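Local coordinates for protein hemin degrading factor (Pseudomonas aeruginosa, PDB 4MF9) that binds heme and probably degrades it, with a role in heme trafficking in the bacterium, at residues Ala59-Pro64 with Leu173-Gln178. Sequence-based numbering, arbitrary orientation.
Sequences AVRLRP and LRAAEQ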
ATOM      1  N   ALA A  59     -10.066 -10.848 -19.296  1.00 11.48           N
ATOM      2  CA  ALA A  59     -10.306 -10.869 -17.849  1.00 15.23           C
ATOM      3  C   ALA A  59     -11.504 -11.734 -17.470  1.00 15.82           C
ATOM      4  O   ALA A  59     -12.457 -11.859 -18.240  1.00 20.07           O
ATOM      5  CB  ALA A  59     -10.504  -9.454 -17.317  1.00 11.80           C
ATOM      6  N   VAL A  60     -11.448 -12.324 -16.277  1.00 13.56           N
ATOM      7  CA  VAL A  60     -12.566 -13.066 -15.693  1.00 14.83           C
ATOM      8  C   VAL A  60     -12.895 -12.437 -14.337  1.00 19.01           C
ATOM      9  O   VAL A  60     -11.989 -12.153 -13.536  1.00 14.49           O
ATOM     10  CB  VAL A  60     -12.226 -14.571 -15.501  1.00 15.35           C
ATOM     11  CG1 VAL A  60     -13.347 -15.295 -14.753  1.00 16.07           C
ATOM     12  CG2 VAL A  60     -11.940 -15.257 -16.839  1.00 15.62           C
ATOM     13  N   ARG A  61     -14.166 -12.184 -14.066  1.00 15.84           N
ATOM     14  CA  ARG A  61     -14.569 -11.647 -12.796  1.00 18.86           C
ATOM     15  C   ARG A  61     -14.630 -12.771 -11.801  1.00 19.13           C
ATOM     16  O   ARG A  61     -15.143 -13.788 -12.123  1.00 16.68           O
ATOM     17  CB  ARG A  61     -15.846 -10.845 -12.864  1.00 24.47           C
ATOM     18  CG  ARG A  61     -16.602 -10.722 -11.566  1.00 22.61           C
ATOM     19  CD  ARG A  61     -16.366  -9.403 -10.865  1.00 25.32           C
ATOM     20  NE  ARG A  61     -17.165  -8.376 -11.465  1.00 36.30           N
ATOM     21  CZ  ARG A  61     -17.904  -7.447 -10.868  1.00 30.57           C
ATOM     22  NH1 ARG A  61     -18.068  -7.367  -9.577  1.00 31.69           N
ATOM     23  NH2 ARG A  61     -18.554  -6.626 -11.631  1.00 35.33           N
ATOM     24  N   LEU A  62     -14.038 -12.573 -10.625  1.00 13.00           N
ATOM     25  CA  LEU A  62     -14.031 -13.616  -9.609  1.00 15.94           C
ATOM     26  C   LEU A  62     -14.995 -13.229  -8.495  1.00 12.46           C
ATOM     27  O   LEU A  62     -15.420 -12.075  -8.403  1.00 14.87           O
ATOM     28  CB  LEU A  62     -12.625 -13.826  -9.045  1.00 12.95           C
ATOM     29  CG  LEU A  62     -11.477 -14.221  -9.977  1.00 17.02           C
ATOM     30  CD1 LEU A  62     -10.204 -14.427  -9.163  1.00 14.05           C
ATOM     31  CD2 LEU A  62     -11.811 -15.480 -10.799  1.00 12.76           C
ATOM     32  N   ARG A  63     -15.379 -14.160  -7.669  1.00 14.20           N
ATOM     33  CA  ARG A  63     -16.191 -13.805  -6.522  1.00 16.82           C
ATOM     34  C   ARG A  63     -15.344 -13.106  -5.461  1.00 15.39           C
ATOM     35  O   ARG A  63     -14.264 -13.474  -5.259  1.00 13.65           O
ATOM     36  CB  ARG A  63     -16.900 -14.995  -5.926  1.00 21.16           C
ATOM     37  CG  ARG A  63     -17.644 -15.852  -6.901  1.00 20.55           C
ATOM     38  CD  ARG A  63     -18.477 -16.854  -6.142  1.00 23.47           C
ATOM     39  NE  ARG A  63     -17.717 -17.563  -5.153  1.00 31.26           N
ATOM     40  CZ  ARG A  63     -16.935 -18.587  -5.434  1.00 27.52           C
ATOM     41  NH1 ARG A  63     -16.813 -18.975  -6.662  1.00 26.78           N
ATOM     42  NH2 ARG A  63     -16.242 -19.180  -4.522  1.00 30.68           N
ATOM     43  N   PRO A  64     -15.919 -12.114  -4.789  1.00 20.21           N
ATOM     44  CA  PRO A  64     -15.224 -11.464  -3.670  1.00 17.46           C
ATOM     45  C   PRO A  64     -15.289 -12.309  -2.407  1.00 20.30           C
ATOM     46  O   PRO A  64     -15.694 -11.821  -1.354  1.00 18.41           O
ATOM     47  CB  PRO A  64     -16.018 -10.172  -3.474  1.00 15.86           C
ATOM     48  CG  PRO A  64     -17.381 -10.502  -3.959  1.00 19.20           C
ATOM     49  CD  PRO A  64     -17.174 -11.419  -5.131  1.00 18.09           C
ATOM     50  N   LEU A 173     -13.115 -19.875  -8.440  1.00 22.47           N
ATOM     51  CA  LEU A 173     -13.512 -18.570  -7.915  1.00 20.65           C
ATOM     52  C   LEU A 173     -14.321 -17.737  -8.904  1.00 20.05           C
ATOM     53  O   LEU A 173     -14.780 -16.650  -8.566  1.00 19.91           O
ATOM     54  CB  LEU A 173     -12.270 -17.771  -7.495  1.00 20.23           C
ATOM     55  CG  LEU A 173     -11.760 -17.939  -6.066  1.00 21.78           C
ATOM     56  CD1 LEU A 173     -12.844 -17.580  -5.037  1.00 18.14           C
ATOM     57  CD2 LEU A 173     -11.250 -19.336  -5.825  1.00 24.80           C
ATOM     58  N   ARG A 174     -14.500 -18.213 -10.121  1.00 21.89           N
ATOM     59  CA  ARG A 174     -15.180 -17.460 -11.139  1.00 21.31           C
ATOM     60  C   ARG A 174     -16.609 -17.086 -10.742  1.00 24.33           C
ATOM     61  O   ARG A 174     -17.351 -17.895 -10.306  1.00 25.49           O
ATOM     62  CB  ARG A 174     -15.128 -18.232 -12.450  1.00 24.25           C
ATOM     63  CG  ARG A 174     -16.301 -18.116 -13.388  1.00 23.32           C
ATOM     64  CD  ARG A 174     -16.169 -19.188 -14.436  1.00 23.48           C
ATOM     65  NE  ARG A 174     -15.519 -18.560 -15.532  1.00 26.84           N
ATOM     66  CZ  ARG A 174     -14.369 -18.927 -16.038  1.00 28.79           C
ATOM     67  NH1 ARG A 174     -13.729 -19.985 -15.599  1.00 29.57           N
ATOM     68  NH2 ARG A 174     -13.917 -18.229 -17.030  1.00 24.49           N
ATOM     69  N   ALA A 175     -16.947 -15.827 -10.920  1.00 20.75           N
ATOM     70  CA  ALA A 175     -18.265 -15.327 -10.547  1.00 21.21           C
ATOM     71  C   ALA A 175     -19.306 -15.828 -11.545  1.00 22.97           C
ATOM     72  O   ALA A 175     -18.994 -16.041 -12.721  1.00 18.80           O
ATOM     73  CB  ALA A 175     -18.259 -13.820 -10.513  1.00 19.99           C
ATOM     74  N   ALA A 176     -20.540 -15.999 -11.081  1.00 24.67           N
ATOM     75  CA  ALA A 176     -21.622 -16.485 -11.944  1.00 24.39           C
ATOM     76  C   ALA A 176     -22.016 -15.432 -12.979  1.00 26.63           C
ATOM     77  O   ALA A 176     -22.181 -15.731 -14.164  1.00 33.16           O
ATOM     78  CB  ALA A 176     -22.818 -16.897 -11.109  1.00 26.49           C
ATOM     79  N   GLU A 177     -22.177 -14.204 -12.547  1.00 32.52           N
ATOM     80  CA  GLU A 177     -22.436 -13.137 -13.463  1.00 32.43           C
ATOM     81  C   GLU A 177     -21.177 -12.430 -13.845  1.00 32.45           C
ATOM     82  O   GLU A 177     -20.737 -11.562 -13.208  1.00 38.49           O
ATOM     83  CB  GLU A 177     -23.501 -12.151 -12.943  1.00 38.68           C
ATOM     84  CG  GLU A 177     -23.292 -11.590 -11.568  1.00 43.11           C
ATOM     85  CD  GLU A 177     -23.326 -12.596 -10.430  1.00 43.29           C
ATOM     86  OE1 GLU A 177     -22.310 -13.252 -10.190  1.00 33.16           O
ATOM     87  OE2 GLU A 177     -24.377 -12.685  -9.747  1.00 42.43           O
ATOM     88  N   GLN A 178     -20.656 -12.831 -14.969  1.00 29.63           N
ATOM     89  CA  GLN A 178     -19.353 -12.389 -15.425  1.00 31.43           C
ATOM     90  C   GLN A 178     -19.284 -10.886 -15.650  1.00 36.34           C
ATOM     91  O   GLN A 178     -18.359 -10.237 -15.154  1.00 37.31           O
ATOM     92  CB  GLN A 178     -18.890 -13.202 -16.631  1.00 26.53           C
ATOM     93  CG  GLN A 178     -18.169 -14.461 -16.189  1.00 23.14           C
ATOM     94  CD  GLN A 178     -17.010 -14.118 -15.270  1.00 20.45           C
ATOM     95  OE1 GLN A 178     -16.137 -13.337 -15.637  1.00 19.37           O
ATOM     96  NE2 GLN A 178     -17.009 -14.680 -14.069  1.00 18.44           N
TER
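Arg61 and Gln178 carry much of a partly buried edge-strand contact, in which the loop leaving helix 166-173 runs alongside the edge of the outermost strand, 59-62, of an antiparallel sheet. The Gln178 side chain imitates a strand backbone. Gln178 OE1 accepts from Arg61 N at 2.8 Å, through an in-plane lone pair, while Gln178 NE2 gives a nearly straight bond (168°) to Arg61 O, also 2.8 Å. A bend at chi2 (-56°) turns the amide back toward the strand, and Gln178 NE2 also reaches Ala175 O at 2.8 Å. Glutamine suits this place because one flat group both donates and accepts; three bonds fix its rotation.

Arg61 O also takes Ala175 N, and Arg63 N bonds to Leu173 O (2.7 Å). These two bonds flank Leu62 and Arg174, a non-hydrogen-bonded pair forming a single antiparallel beta bridge. In this HemS/ChuX domain the strand's other edge is paired with strand 124-133, so the loop supplies hydrogen-bond partners on this one.

The short Ala175 side chain packs CB 3.7 Å from Arg61 CG, a methyl suiting a buried place beside the strand. Leu62 CD2 meets Leu173 CB at 4.0 Å, an apolar contact between buried leucines. Arg63 crosses Leu173 at about a right angle, with Leu173 CD1 over one guanidinium face, and its NH1 bonds to Arg172 O at the helix's C-terminal end, where carbonyls would probably favour a cation. Beta-branched Val60 lays CG1 over a face of the Arg174 guanidinium, and Val60 CG2 comes within 3.6 Å of Arg174 NH2.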